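PDB 1E9R: conjugal transfer protein TRWB from Escherichia coli, which probably couples the DNA-processing relaxosome to the transport machinery in bacterial conjugation, as a ring-shaped P-loop NTPase of six subunits. Local coordinates for residues B[40-45]-B[67-72]; B[31-36]-B[44-49]; B[120-125]-B[230-235]; B[261-266]-B[292-297]. One frame throughout, in Å; residues are numbered along the deposited sequence.

Contact 1: residues B[40-45]-B[67-72]; sequences VTVAGV and SVLLRE. With SO4 (sulfate ion), chain I.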
loop_
_atom_site.group_PDB
_atom_site.type_symbol
_atom_site.label_atom_id
_atom_site.label_comp_id
_atom_site.label_asym_id
_atom_site.label_seq_id
_atom_site.Cartn_x
_atom_site.Cartn_y
_atom_site.Cartn_z
ATOM N N VAL B 40 30.105 -25.614 -21.674
ATOM C CA VAL B 40 29.500 -26.233 -20.496
ATOM C C VAL B 40 28.056 -26.524 -20.910
ATOM O O VAL B 40 27.556 -25.918 -21.861
ATOM C CB VAL B 40 29.527 -25.275 -19.283
ATOM C CG1 VAL B 40 30.979 -24.956 -18.915
ATOM C CG2 VAL B 40 28.767 -23.993 -19.609
ATOM N N THR B 41 27.376 -27.438 -20.230
ATOM C CA THR B 41 26.009 -27.729 -20.637
ATOM C C THR B 41 24.950 -27.434 -19.602
ATOM O O THR B 41 25.195 -27.502 -18.393
ATOM C CB THR B 41 25.827 -29.205 -21.051
ATOM O OG1 THR B 41 26.055 -30.057 -19.918
ATOM C CG2 THR B 41 26.785 -29.563 -22.173
ATOM N N VAL B 42 23.761 -27.124 -20.110
ATOM C CA VAL B 42 22.594 -26.831 -19.299
ATOM C C VAL B 42 21.571 -27.879 -19.691
ATOM O O VAL B 42 21.039 -27.846 -20.798
ATOM C CB VAL B 42 22.022 -25.429 -19.619
ATOM C CG1 VAL B 42 20.793 -25.162 -18.751
ATOM C CG2 VAL B 42 23.093 -24.361 -19.404
ATOM N N ALA B 43 21.314 -28.823 -18.796
ATOM C CA ALA B 43 20.348 -29.888 -19.077
ATOM C C ALA B 43 20.685 -30.617 -20.382
ATOM O O ALA B 43 19.793 -31.028 -21.124
ATOM C CB ALA B 43 18.939 -29.310 -19.156
ATOM N N GLY B 44 21.975 -30.769 -20.661
ATOM C CA GLY B 44 22.390 -31.454 -21.867
ATOM C C GLY B 44 22.531 -30.534 -23.063
ATOM O O GLY B 44 22.985 -30.958 -24.129
ATOM N N VAL B 45 22.144 -29.273 -22.898
ATOM C CA VAL B 45 22.247 -28.323 -23.998
ATOM C C VAL B 45 23.480 -27.459 -23.825
ATOM O O VAL B 45 23.670 -26.852 -22.774
ATOM C CB VAL B 45 21.020 -27.395 -24.080
ATOM C CG1 VAL B 45 21.106 -26.557 -25.343
ATOM C CG2 VAL B 45 19.733 -28.205 -24.054
ATOM N N SER B 67 19.429 -28.563 -8.196
ATOM C CA SER B 67 20.747 -29.031 -7.775
ATOM C C SER B 67 21.361 -29.936 -8.833
ATOM O O SER B 67 22.568 -29.877 -9.086
ATOM C CB SER B 67 20.650 -29.786 -6.443
ATOM O OG SER B 67 19.852 -30.955 -6.569
ATOM N N VAL B 68 20.535 -30.781 -9.444
ATOM C CA VAL B 68 21.027 -31.675 -10.484
ATOM C C VAL B 68 21.585 -30.829 -11.618
ATOM O O VAL B 68 22.687 -31.080 -12.098
ATOM C CB VAL B 68 19.910 -32.579 -11.052
ATOM C CG1 VAL B 68 20.424 -33.339 -12.261
ATOM C CG2 VAL B 68 19.436 -33.553 -9.991
ATOM N N LEU B 69 20.825 -29.814 -12.028
ATOM C CA LEU B 69 21.239 -28.930 -13.118
ATOM C C LEU B 69 22.507 -28.170 -12.784
ATOM O O LEU B 69 23.410 -28.082 -13.616
ATOM C CB LEU B 69 20.122 -27.941 -13.469
ATOM C CG LEU B 69 20.290 -27.153 -14.773
ATOM C CD1 LEU B 69 18.948 -26.603 -15.194
ATOM C CD2 LEU B 69 21.298 -26.032 -14.606
ATOM N N LEU B 70 22.574 -27.607 -11.580
ATOM C CA LEU B 70 23.770 -26.876 -11.168
ATOM C C LEU B 70 24.979 -27.803 -11.095
ATOM O O LEU B 70 26.091 -27.402 -11.444
ATOM C CB LEU B 70 23.576 -26.211 -9.806
ATOM C CG LEU B 70 23.098 -24.765 -9.838
ATOM C CD1 LEU B 70 21.662 -24.720 -10.346
ATOM C CD2 LEU B 70 23.212 -24.162 -8.442
ATOM N N ARG B 71 24.757 -29.036 -10.635
ATOM C CA ARG B 71 25.830 -30.027 -10.519
ATOM C C ARG B 71 26.412 -30.305 -11.911
ATOM O O ARG B 71 27.632 -30.308 -12.106
ATOM C CB ARG B 71 25.292 -31.322 -9.901
ATOM C CG ARG B 71 26.358 -32.157 -9.197
ATOM C CD ARG B 71 25.756 -33.377 -8.512
ATOM N NE ARG B 71 24.751 -33.000 -7.520
ATOM C CZ ARG B 71 23.518 -33.502 -7.481
ATOM N NH1 ARG B 71 23.147 -34.400 -8.384
ATOM N NH2 ARG B 71 22.654 -33.105 -6.550
ATOM N N GLU B 72 25.527 -30.523 -12.878
ATOM C CA GLU B 72 25.938 -30.777 -14.249
ATOM C C GLU B 72 26.743 -29.616 -14.831
ATOM O O GLU B 72 27.777 -29.812 -15.467
ATOM C CB GLU B 72 24.709 -31.020 -15.115
ATOM C CG GLU B 72 24.993 -30.875 -16.595
ATOM C CD GLU B 72 23.799 -31.202 -17.469
ATOM O OE1 GLU B 72 22.814 -31.815 -16.971
ATOM O OE2 GLU B 72 23.865 -30.846 -18.665
HETATM S S SO4 I . 15.777 -29.249 -6.257
HETATM O O1 SO4 I . 15.243 -30.477 -6.858
HETATM O O2 SO4 I . 17.232 -29.205 -6.502
HETATM O O3 SO4 I . 15.120 -28.074 -6.864
HETATM O O4 SO4 I . 15.513 -29.273 -4.809
#

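Contact 2: residues B[31-36]-B[44-49]; sequences RMTREK and GVPMPR. With SO4 (sulfate ion), chain J.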
loop_
_atom_site.group_PDB
_atom_site.type_symbol
_atom_site.label_atom_id
_atom_site.label_comp_id
_atom_site.label_asym_id
_atom_site.label_seq_id
_atom_site.Cartn_x
_atom_site.Cartn_y
_atom_site.Cartn_z
ATOM N N ARG B 31 21.675 -28.331 -31.411
ATOM C CA ARG B 31 22.227 -28.157 -32.743
ATOM C C ARG B 31 22.568 -26.689 -32.969
ATOM O O ARG B 31 23.639 -26.354 -33.470
ATOM C CB ARG B 31 21.190 -28.617 -33.773
ATOM C CG ARG B 31 21.725 -28.950 -35.157
ATOM C CD ARG B 31 20.591 -29.336 -36.089
ATOM N NE ARG B 31 19.801 -30.431 -35.554
ATOM C CZ ARG B 31 18.483 -30.504 -35.657
ATOM N NH1 ARG B 31 17.828 -29.539 -36.274
ATOM N NH2 ARG B 31 17.827 -31.538 -35.143
ATOM N N MET B 32 21.641 -25.816 -32.583
ATOM C CA MET B 32 21.805 -24.372 -32.751
ATOM C C MET B 32 22.783 -23.669 -31.801
ATOM O O MET B 32 23.403 -22.678 -32.183
ATOM C CB MET B 32 20.445 -23.681 -32.642
ATOM C CG MET B 32 19.409 -24.158 -33.644
ATOM S SD MET B 32 17.813 -23.344 -33.377
ATOM C CE MET B 32 18.193 -21.700 -33.897
ATOM N N THR B 33 22.912 -24.152 -30.568
ATOM C CA THR B 33 23.826 -23.515 -29.625
ATOM C C THR B 33 25.202 -24.145 -29.671
ATOM O O THR B 33 26.158 -23.579 -29.142
ATOM C CB THR B 33 23.310 -23.599 -28.184
ATOM O OG1 THR B 33 23.164 -24.968 -27.799
ATOM C CG2 THR B 33 21.978 -22.934 -28.076
ATOM N N ARG B 34 25.296 -25.320 -30.296
ATOM C CA ARG B 34 26.565 -26.038 -30.414
ATOM C C ARG B 34 27.608 -25.114 -31.019
ATOM O O ARG B 34 27.378 -24.452 -32.031
ATOM C CB ARG B 34 26.401 -27.287 -31.277
ATOM C CG ARG B 34 27.646 -28.145 -31.375
ATOM C CD ARG B 34 27.258 -29.597 -31.617
ATOM N NE ARG B 34 28.408 -30.442 -31.927
ATOM C CZ ARG B 34 29.191 -30.280 -32.992
ATOM N NH1 ARG B 34 28.953 -29.298 -33.858
ATOM N NH2 ARG B 34 30.211 -31.105 -33.198
ATOM N N GLU B 35 28.768 -25.075 -30.392
ATOM C CA GLU B 35 29.808 -24.191 -30.844
ATOM C C GLU B 35 31.144 -24.905 -30.938
ATOM O O GLU B 35 31.335 -25.994 -30.381
ATOM C CB GLU B 35 29.868 -23.018 -29.876
ATOM C CG GLU B 35 30.908 -21.973 -30.148
ATOM C CD GLU B 35 30.722 -20.769 -29.238
ATOM O OE1 GLU B 35 29.674 -20.709 -28.545
ATOM O OE2 GLU B 35 31.612 -19.884 -29.222
ATOM N N LYS B 36 32.064 -24.276 -31.656
ATOM C CA LYS B 36 33.395 -24.818 -31.875
ATOM C C LYS B 36 34.142 -25.023 -30.559
ATOM O O LYS B 36 34.531 -26.145 -30.220
ATOM C CB LYS B 36 34.179 -23.877 -32.800
ATOM C CG LYS B 36 33.369 -22.660 -33.316
ATOM C CD LYS B 36 32.180 -23.072 -34.200
ATOM C CE LYS B 36 31.422 -21.869 -34.745
ATOM N NZ LYS B 36 30.984 -20.988 -33.647
ATOM N N GLY B 44 21.975 -30.769 -20.661
ATOM C CA GLY B 44 22.390 -31.454 -21.867
ATOM C C GLY B 44 22.531 -30.534 -23.063
ATOM O O GLY B 44 22.985 -30.958 -24.129
ATOM N N VAL B 45 22.144 -29.273 -22.898
ATOM C CA VAL B 45 22.247 -28.323 -23.998
ATOM C C VAL B 45 23.480 -27.459 -23.825
ATOM O O VAL B 45 23.670 -26.852 -22.774
ATOM C CB VAL B 45 21.020 -27.395 -24.080
ATOM C CG1 VAL B 45 21.106 -26.557 -25.343
ATOM C CG2 VAL B 45 19.733 -28.205 -24.054
ATOM N N PRO B 46 24.344 -27.402 -24.854
ATOM C CA PRO B 46 25.556 -26.583 -24.754
ATOM C C PRO B 46 25.202 -25.107 -24.623
ATOM O O PRO B 46 24.374 -24.570 -25.362
ATOM C CB PRO B 46 26.310 -26.908 -26.044
ATOM C CG PRO B 46 25.231 -27.246 -26.993
ATOM C CD PRO B 46 24.284 -28.083 -26.157
ATOM N N MET B 47 25.842 -24.459 -23.662
ATOM C CA MET B 47 25.591 -23.065 -23.396
ATOM C C MET B 47 26.411 -22.144 -24.290
ATOM O O MET B 47 27.627 -22.280 -24.392
ATOM C CB MET B 47 25.878 -22.792 -21.919
ATOM C CG MET B 47 25.854 -21.333 -21.522
ATOM S SD MET B 47 25.707 -21.157 -19.739
ATOM C CE MET B 47 24.814 -19.596 -19.655
ATOM N N PRO B 48 25.741 -21.209 -24.979
ATOM C CA PRO B 48 26.454 -20.278 -25.849
ATOM C C PRO B 48 27.529 -19.616 -25.015
ATOM O O PRO B 48 27.253 -19.090 -23.939
ATOM C CB PRO B 48 25.371 -19.298 -26.259
ATOM C CG PRO B 48 24.166 -20.166 -26.321
ATOM C CD PRO B 48 24.286 -21.022 -25.089
ATOM N N ARG B 49 28.757 -19.661 -25.503
ATOM C CA ARG B 49 29.884 -19.070 -24.799
ATOM C C ARG B 49 29.642 -17.625 -24.384
ATOM O O ARG B 49 29.997 -17.229 -23.278
ATOM C CB ARG B 49 31.133 -19.135 -25.680
ATOM C CG ARG B 49 31.902 -20.434 -25.605
ATOM C CD ARG B 49 32.962 -20.318 -24.554
ATOM N NE ARG B 49 33.981 -21.335 -24.736
ATOM C CZ ARG B 49 35.162 -21.308 -24.133
ATOM N NH1 ARG B 49 35.452 -20.301 -23.318
ATOM N NH2 ARG B 49 36.042 -22.284 -24.342
HETATM S S SO4 J . 14.726 -32.042 -35.076
HETATM O O1 SO4 J . 15.699 -32.717 -34.186
HETATM O O2 SO4 J . 15.282 -30.771 -35.576
HETATM O O3 SO4 J . 14.411 -32.929 -36.215
HETATM O O4 SO4 J . 13.480 -31.748 -34.343
#

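Contact 3: residues B[120-125]-B[230-235]; sequences EIRNDY and SIRSWL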
loop_
_atom_site.group_PDB
_atom_site.type_symbol
_atom_site.label_atom_id
_atom_site.label_comp_id
_atom_site.label_asym_id
_atom_site.label_seq_id
_atom_site.Cartn_x
_atom_site.Cartn_y
_atom_site.Cartn_z
ATOM N N GLU B 120 41.186 -9.221 4.171
ATOM C CA GLU B 120 40.846 -8.654 2.866
ATOM C C GLU B 120 41.134 -7.170 2.752
ATOM O O GLU B 120 40.952 -6.568 1.692
ATOM C CB GLU B 120 39.372 -8.896 2.554
ATOM C CG GLU B 120 38.874 -10.309 2.837
ATOM C CD GLU B 120 39.612 -11.390 2.061
ATOM O OE1 GLU B 120 40.419 -11.069 1.169
ATOM O OE2 GLU B 120 39.370 -12.578 2.342
ATOM N N ILE B 121 41.595 -6.573 3.839
ATOM C CA ILE B 121 41.868 -5.151 3.821
ATOM C C ILE B 121 43.199 -4.855 3.148
ATOM O O ILE B 121 44.244 -5.341 3.583
ATOM C CB ILE B 121 41.875 -4.586 5.261
ATOM C CG1 ILE B 121 40.626 -5.058 6.016
ATOM C CG2 ILE B 121 41.933 -3.060 5.228
ATOM C CD1 ILE B 121 39.314 -4.546 5.451
ATOM N N ARG B 122 43.162 -4.080 2.067
ATOM C CA ARG B 122 44.385 -3.694 1.367
ATOM C C ARG B 122 44.534 -2.180 1.514
ATOM O O ARG B 122 45.553 -1.691 1.991
ATOM C CB ARG B 122 44.318 -4.031 -0.125
ATOM C CG ARG B 122 44.066 -5.484 -0.475
ATOM C CD ARG B 122 45.285 -6.346 -0.319
ATOM N NE ARG B 122 45.041 -7.692 -0.835
ATOM C CZ ARG B 122 44.961 -8.011 -2.126
ATOM N NH1 ARG B 122 45.104 -7.075 -3.056
ATOM N NH2 ARG B 122 44.752 -9.272 -2.488
ATOM N N ASN B 123 43.507 -1.445 1.102
ATOM C CA ASN B 123 43.517 0.014 1.180
ATOM C C ASN B 123 42.515 0.538 2.199
ATOM O O ASN B 123 41.678 -0.207 2.708
ATOM C CB ASN B 123 43.205 0.607 -0.187
ATOM C CG ASN B 123 44.180 0.155 -1.238
ATOM O OD1 ASN B 123 45.335 0.562 -1.234
ATOM N ND2 ASN B 123 43.727 -0.706 -2.140
ATOM N N ASP B 124 42.597 1.830 2.483
ATOM C CA ASP B 124 41.705 2.439 3.453
ATOM C C ASP B 124 40.236 2.290 3.088
ATOM O O ASP B 124 39.396 2.117 3.960
ATOM C CB ASP B 124 42.035 3.923 3.622
ATOM C CG ASP B 124 41.208 4.584 4.719
ATOM O OD1 ASP B 124 41.057 3.973 5.806
ATOM O OD2 ASP B 124 40.719 5.719 4.494
ATOM N N TYR B 125 39.917 2.347 1.802
ATOM C CA TYR B 125 38.524 2.227 1.392
ATOM C C TYR B 125 37.966 0.806 1.508
ATOM O O TYR B 125 36.770 0.587 1.295
ATOM C CB TYR B 125 38.341 2.765 -0.038
ATOM C CG TYR B 125 38.791 1.840 -1.156
ATOM C CD1 TYR B 125 37.936 0.845 -1.663
ATOM C CD2 TYR B 125 40.069 1.965 -1.722
ATOM C CE1 TYR B 125 38.346 -0.008 -2.713
ATOM C CE2 TYR B 125 40.490 1.122 -2.768
ATOM C CZ TYR B 125 39.626 0.138 -3.258
ATOM O OH TYR B 125 40.052 -0.697 -4.275
ATOM N N SER B 230 43.181 -15.351 2.424
ATOM C CA SER B 230 42.536 -14.170 1.849
ATOM C C SER B 230 41.821 -14.538 0.561
ATOM O O SER B 230 42.446 -15.017 -0.384
ATOM C CB SER B 230 43.562 -13.078 1.546
ATOM O OG SER B 230 42.975 -12.031 0.791
ATOM N N ILE B 231 40.508 -14.319 0.526
ATOM C CA ILE B 231 39.728 -14.625 -0.661
ATOM C C ILE B 231 40.237 -13.789 -1.838
ATOM O O ILE B 231 40.263 -14.265 -2.969
ATOM C CB ILE B 231 38.231 -14.345 -0.427
ATOM C CG1 ILE B 231 37.683 -15.311 0.627
ATOM C CG2 ILE B 231 37.460 -14.491 -1.731
ATOM C CD1 ILE B 231 36.265 -15.012 1.059
ATOM N N ARG B 232 40.656 -12.553 -1.565
ATOM C CA ARG B 232 41.170 -11.667 -2.608
ATOM C C ARG B 232 42.428 -12.250 -3.231
ATOM O O ARG B 232 42.567 -12.308 -4.457
ATOM C CB ARG B 232 41.504 -10.291 -2.033
ATOM C CG ARG B 232 40.314 -9.552 -1.507
ATOM C CD ARG B 232 40.680 -8.151 -1.083
ATOM N NE ARG B 232 40.986 -7.284 -2.209
ATOM C CZ ARG B 232 41.203 -5.980 -2.090
ATOM N NH1 ARG B 232 41.148 -5.408 -0.895
ATOM N NH2 ARG B 232 41.465 -5.243 -3.161
ATOM N N SER B 233 43.354 -12.666 -2.372
ATOM C CA SER B 233 44.612 -13.252 -2.816
ATOM C C SER B 233 44.336 -14.562 -3.549
ATOM O O SER B 233 44.978 -14.865 -4.551
ATOM C CB SER B 233 45.526 -13.505 -1.618
ATOM O OG SER B 233 45.847 -12.290 -0.963
ATOM N N TRP B 234 43.381 -15.334 -3.045
ATOM C CA TRP B 234 43.020 -16.590 -3.672
ATOM C C TRP B 234 42.525 -16.350 -5.107
ATOM O O TRP B 234 42.896 -17.067 -6.039
ATOM C CB TRP B 234 41.922 -17.274 -2.863
ATOM C CG TRP B 234 41.415 -18.524 -3.498
ATOM C CD1 TRP B 234 42.034 -19.740 -3.526
ATOM C CD2 TRP B 234 40.195 -18.679 -4.238
ATOM N NE1 TRP B 234 41.279 -20.643 -4.236
ATOM C CE2 TRP B 234 40.144 -20.021 -4.684
ATOM C CE3 TRP B 234 39.139 -17.816 -4.569
ATOM C CZ2 TRP B 234 39.076 -20.521 -5.445
ATOM C CZ3 TRP B 234 38.075 -18.314 -5.329
ATOM C CH2 TRP B 234 38.055 -19.655 -5.757
ATOM N N LEU B 235 41.680 -15.342 -5.288
ATOM C CA LEU B 235 41.151 -15.045 -6.613
ATOM C C LEU B 235 42.263 -14.716 -7.585
ATOM O O LEU B 235 42.223 -15.106 -8.751
ATOM C CB LEU B 235 40.168 -13.876 -6.549
ATOM C CG LEU B 235 38.806 -14.186 -5.923
ATOM C CD1 LEU B 235 38.000 -12.908 -5.776
ATOM C CD2 LEU B 235 38.072 -15.187 -6.786
HETATM O O HOH W 1 44.397 -9.455 0.801
HETATM O O HOH W 2 41.709 -2.435 -2.306
#

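Contact 4: residues B[261-266]-B[292-297]; sequences AWVDVV and EKLASL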
loop_
_atom_site.group_PDB
_atom_site.type_symbol
_atom_site.label_atom_id
_atom_site.label_comp_id
_atom_site.label_asym_id
_atom_site.label_seq_id
_atom_site.Cartn_x
_atom_site.Cartn_y
_atom_site.Cartn_z
ATOM N N ALA B 261 28.415 -13.180 3.966
ATOM C CA ALA B 261 29.605 -12.350 3.960
ATOM C C ALA B 261 30.601 -12.853 2.921
ATOM O O ALA B 261 31.157 -12.071 2.145
ATOM C CB ALA B 261 30.254 -12.358 5.337
ATOM N N TRP B 262 30.836 -14.159 2.904
ATOM C CA TRP B 262 31.790 -14.712 1.961
ATOM C C TRP B 262 31.365 -14.468 0.527
ATOM O O TRP B 262 32.151 -13.967 -0.289
ATOM C CB TRP B 262 32.001 -16.213 2.208
ATOM C CG TRP B 262 32.830 -16.505 3.441
ATOM C CD1 TRP B 262 33.845 -15.739 3.949
ATOM C CD2 TRP B 262 32.712 -17.639 4.307
ATOM N NE1 TRP B 262 34.360 -16.326 5.076
ATOM C CE2 TRP B 262 33.683 -17.491 5.321
ATOM C CE3 TRP B 262 31.878 -18.763 4.328
ATOM C CZ2 TRP B 262 33.844 -18.432 6.352
ATOM C CZ3 TRP B 262 32.037 -19.702 5.356
ATOM C CH2 TRP B 262 33.014 -19.525 6.353
ATOM N N VAL B 263 30.120 -14.812 0.214
ATOM C CA VAL B 263 29.620 -14.600 -1.136
ATOM C C VAL B 263 29.822 -13.142 -1.572
ATOM O O VAL B 263 30.250 -12.872 -2.694
ATOM C CB VAL B 263 28.131 -14.956 -1.237
ATOM C CG1 VAL B 263 27.594 -14.563 -2.602
ATOM C CG2 VAL B 263 27.942 -16.442 -0.993
ATOM N N ASP B 264 29.528 -12.206 -0.675
ATOM C CA ASP B 264 29.676 -10.792 -0.987
ATOM C C ASP B 264 31.143 -10.412 -1.137
ATOM O O ASP B 264 31.486 -9.571 -1.966
ATOM C CB ASP B 264 29.021 -9.926 0.093
ATOM C CG ASP B 264 28.801 -8.508 -0.371
ATOM O OD1 ASP B 264 27.837 -8.304 -1.136
ATOM O OD2 ASP B 264 29.586 -7.611 0.002
ATOM N N VAL B 265 32.011 -11.023 -0.334
ATOM C CA VAL B 265 33.432 -10.732 -0.442
ATOM C C VAL B 265 33.865 -11.084 -1.854
ATOM O O VAL B 265 34.609 -10.335 -2.481
ATOM C CB VAL B 265 34.274 -11.557 0.545
ATOM C CG1 VAL B 265 35.762 -11.381 0.230
ATOM C CG2 VAL B 265 33.982 -11.114 1.967
ATOM N N VAL B 266 33.396 -12.224 -2.357
ATOM C CA VAL B 266 33.748 -12.640 -3.711
ATOM C C VAL B 266 33.237 -11.631 -4.733
ATOM O O VAL B 266 33.974 -11.220 -5.622
ATOM C CB VAL B 266 33.170 -14.035 -4.061
ATOM C CG1 VAL B 266 33.374 -14.329 -5.548
ATOM C CG2 VAL B 266 33.854 -15.101 -3.233
ATOM N N GLU B 292 21.536 -13.397 2.708
ATOM C CA GLU B 292 20.974 -12.115 3.118
ATOM C C GLU B 292 20.915 -11.203 1.891
ATOM O O GLU B 292 21.314 -11.601 0.785
ATOM C CB GLU B 292 21.830 -11.452 4.211
ATOM C CG GLU B 292 21.900 -12.229 5.520
ATOM C CD GLU B 292 21.742 -11.345 6.761
ATOM O OE1 GLU B 292 21.338 -10.169 6.623
ATOM O OE2 GLU B 292 22.010 -11.836 7.881
ATOM N N LYS B 293 20.408 -9.987 2.077
ATOM C CA LYS B 293 20.339 -9.039 0.978
ATOM C C LYS B 293 21.768 -8.557 0.724
ATOM O O LYS B 293 22.256 -7.652 1.403
ATOM C CB LYS B 293 19.434 -7.877 1.367
ATOM C CG LYS B 293 19.302 -6.809 0.312
ATOM C CD LYS B 293 18.252 -5.798 0.703
ATOM C CE LYS B 293 18.113 -4.718 -0.354
ATOM N NZ LYS B 293 16.926 -3.864 -0.066
ATOM N N LEU B 294 22.442 -9.177 -0.244
ATOM C CA LEU B 294 23.827 -8.832 -0.567
ATOM C C LEU B 294 24.006 -7.428 -1.131
ATOM O O LEU B 294 23.229 -6.974 -1.964
ATOM C CB LEU B 294 24.406 -9.866 -1.534
ATOM C CG LEU B 294 24.254 -11.310 -1.054
ATOM C CD1 LEU B 294 24.900 -12.245 -2.054
ATOM C CD2 LEU B 294 24.897 -11.479 0.307
ATOM N N ALA B 295 25.052 -6.753 -0.676
ATOM C CA ALA B 295 25.334 -5.397 -1.105
ATOM C C ALA B 295 26.046 -5.292 -2.447
ATOM O O ALA B 295 25.884 -4.295 -3.158
ATOM C CB ALA B 295 26.157 -4.692 -0.034
ATOM N N SER B 296 26.817 -6.315 -2.812
ATOM C CA SER B 296 27.595 -6.271 -4.049
ATOM C C SER B 296 27.193 -7.222 -5.149
ATOM O O SER B 296 27.747 -7.155 -6.238
ATOM C CB SER B 296 29.069 -6.516 -3.730
ATOM O OG SER B 296 29.449 -5.784 -2.581
ATOM N N LEU B 297 26.259 -8.119 -4.877
ATOM C CA LEU B 297 25.834 -9.070 -5.901
ATOM C C LEU B 297 25.422 -8.362 -7.195
ATOM O O LEU B 297 25.862 -8.741 -8.278
ATOM C CB LEU B 297 24.655 -9.902 -5.404
ATOM C CG LEU B 297 24.536 -11.337 -5.918
ATOM C CD1 LEU B 297 23.080 -11.749 -5.853
ATOM C CD2 LEU B 297 25.068 -11.461 -7.338
#

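Contact 1: residues B[40-45]-B[67-72]
Glu-72 of helix 66-79 reaches across to Thr-41 and Gly-44 of a tight beta hairpin and is the main polar tie between the two. Its CB leaves the helix toward the hairpin, and CG, trans to the amide nitrogen (chi1 163°), continues into an extended chain that runs at about a right angle to Thr-41. CG passes 3.6 Å and CD 3.5 Å from Thr-41 OG1. The carboxylate oxygens differ. OE1 rests 3.8 Å from Ala-43 CA, buried and with no polar partner in the model, whereas OE2 takes two bonds: Thr-41 OG1 donates to its anti lone pair at 2.6 Å, and Gly-44 N to its syn lone pair at 2.7 Å. Two donors on OE2 fix its place and probably limit rotation of the carboxylate. With alanine at this position, the Thr-41 hydroxyl and the Gly-44 amide would probably lose the acceptor they share. Nearby, Val-42 CG1 meets Leu-69 CD1 at 4.3 Å. The hairpin turns through a type I' beta turn from Val-42 to Val-45. At the other end of the segment Ser-67 N binds a sulfate, also held by Lys-66, Gly-65 and Gly-63, consistent with the Walker A loop and helix of a P-loop NTPase.

Contact 2: residues B[31-36]-B[44-49]
The last turn of helix 26-33 ends against the second strand of the hairpin 41-42/45-46 and the loop after it, where Thr-33 meets Pro-46 and Pro-48. Thr-33 OG1 donates to Pro-46 O at 2.7 Å, in the carbonyl plane and on a lone pair, with a C=O...donor angle of 140°. The chi1 of 60° sets this oxygen between the amide nitrogen and the carbonyl carbon and turns CG2 the other way, to lie 3.9 Å from Pro-48 CG. Around the hydroxyl the fit is close: Pro-46 CG comes within 3.2 Å of OG1, and Val-45 CG1 within 3.6 Å. Leu-29 O, one turn back in the helix, is a second acceptor competing for the single proton of that hydroxyl. A valine in its place would probably leave Pro-46 O without this donor and loosen the tie between helix end and strand. Farther along, Glu-35 OE1 accepts a weak bond from Arg-49 N at 3.3 Å. The carboxylate lies over the start of the Arg-49 side chain, touching CB and CG, while its OE2 stays 5.3 Å from Arg-49 NE, too far for a salt bridge. Since Arg-80 and Arg-280 bring more positive charge near that guanidinium, the negative charge of Glu-35 probably eases the local crowding of cations without pairing directly with Arg-49.

Contact 3: residues B[120-125]-B[230-235]
Two successive bends in Glu-120 (chi1 -46°, chi2 -59°) fold its carboxylate onto Ser-230 and Ile-231, while a turn at chi3 in Arg-232 sends that guanidinium back past Glu-120 in the opposite direction. Glu-120 OE2 offers the syn lone pair to Ile-231 N at 2.8 Å; OE1 receives Arg-232 N at 3.1 Å and Ser-230 OG at 2.8 Å, from opposite faces of its plane. Two amides at the start of helix 231-236 are thus met by an acid from a distant loop, probably a favourable setting for its negative charge. The same helix has Ser-230 as its N-cap, with OG accepting from Ser-233 N. Farther out, Arg-232 NH1 donates edge-on to Glu-120 O at 2.8 Å, nearly in line with the carbonyl bond. Over one face of the Arg-232 guanidinium comes Arg-122, its CG nearest, toward the rim; the two groups stack almost flat, centres 4.3 Å apart and planes at 8°. This pairing of like charges is probably offset by acids, Glu-236 in a salt bridge with Arg-122 and Asp-126 with Arg-232. One water accepts from Arg-232 NH2 and Asn-123 ND2 and reaches Tyr-125 OH weakly; that hydroxyl also bonds Asp-250 of a neighbouring subunit.

Contact 4: residues B[261-266]-B[292-297]
The carboxylate of Asp-264 is the flat group facing Ser-296 and Ala-295. At its rim, Ser-296 N donates to the syn lone pair of OD1 at 2.8 Å, with an N-H...acceptor angle of 151°. The Ser-296 hydroxyl lies off to one side of the carboxylate plane, OG standing 3.2 Å from OD2, and the backbone N and methyl of Ala-295 lie off to the other, with Ala-295 CB 4.1 Å from OD1. Ser-296 OG also has Thr-268 OG1 as a hydrogen-bond partner, and Asp-264 OD2 has Ser-133 OG. The carboxylate is brought there by a chi1 of -164°, which swings CG away from the amide nitrogen and out from the helix toward the loop.

In the fold, helix 252-269 follows strand 243-247 and precedes strand 281-285 in the chain, the helix of a beta-alpha-beta crossover between parallel strands of the central sheet, and the loop at 292-297 leads from the latter strand into helix 297-303. The buried acid is met by the Ser-296 amide just before that helix, which probably favours its negative charge. Alongside the polar pair, Val-263 CG1 touches Leu-294 CD1 at 3.6 Å, the two side chains crossing at about a right angle. Leu-294 CB also passes 3.8 Å from Asp-264 OD1, while Leu-294 N is hydrogen-bonded to Tyr-325 OH farther along the chain.

Overall arrangement
The four contacts fall into two touching pairs on different parts of the chain. Contacts 1 and 2 share Gly-44 and Val-45 and use different parts of one hairpin, against helix 66-79 and the end of helix 26-33; contact 1 is buried, whereas contact 2 is partly open and carries a weaker bond. Contacts 3 and 4, both buried, meet through Ile-231, which packs on Trp-262 and Val-265, although their centres are 14 Å apart. In each contact a side-chain oxygen engages backbone atoms of the other segment: acids receive amides in all four, only weakly in contact 2, where the chief bond is a threonine hydroxyl donating to a carbonyl. Contact 3 alone adds stacked arginines and bridging waters.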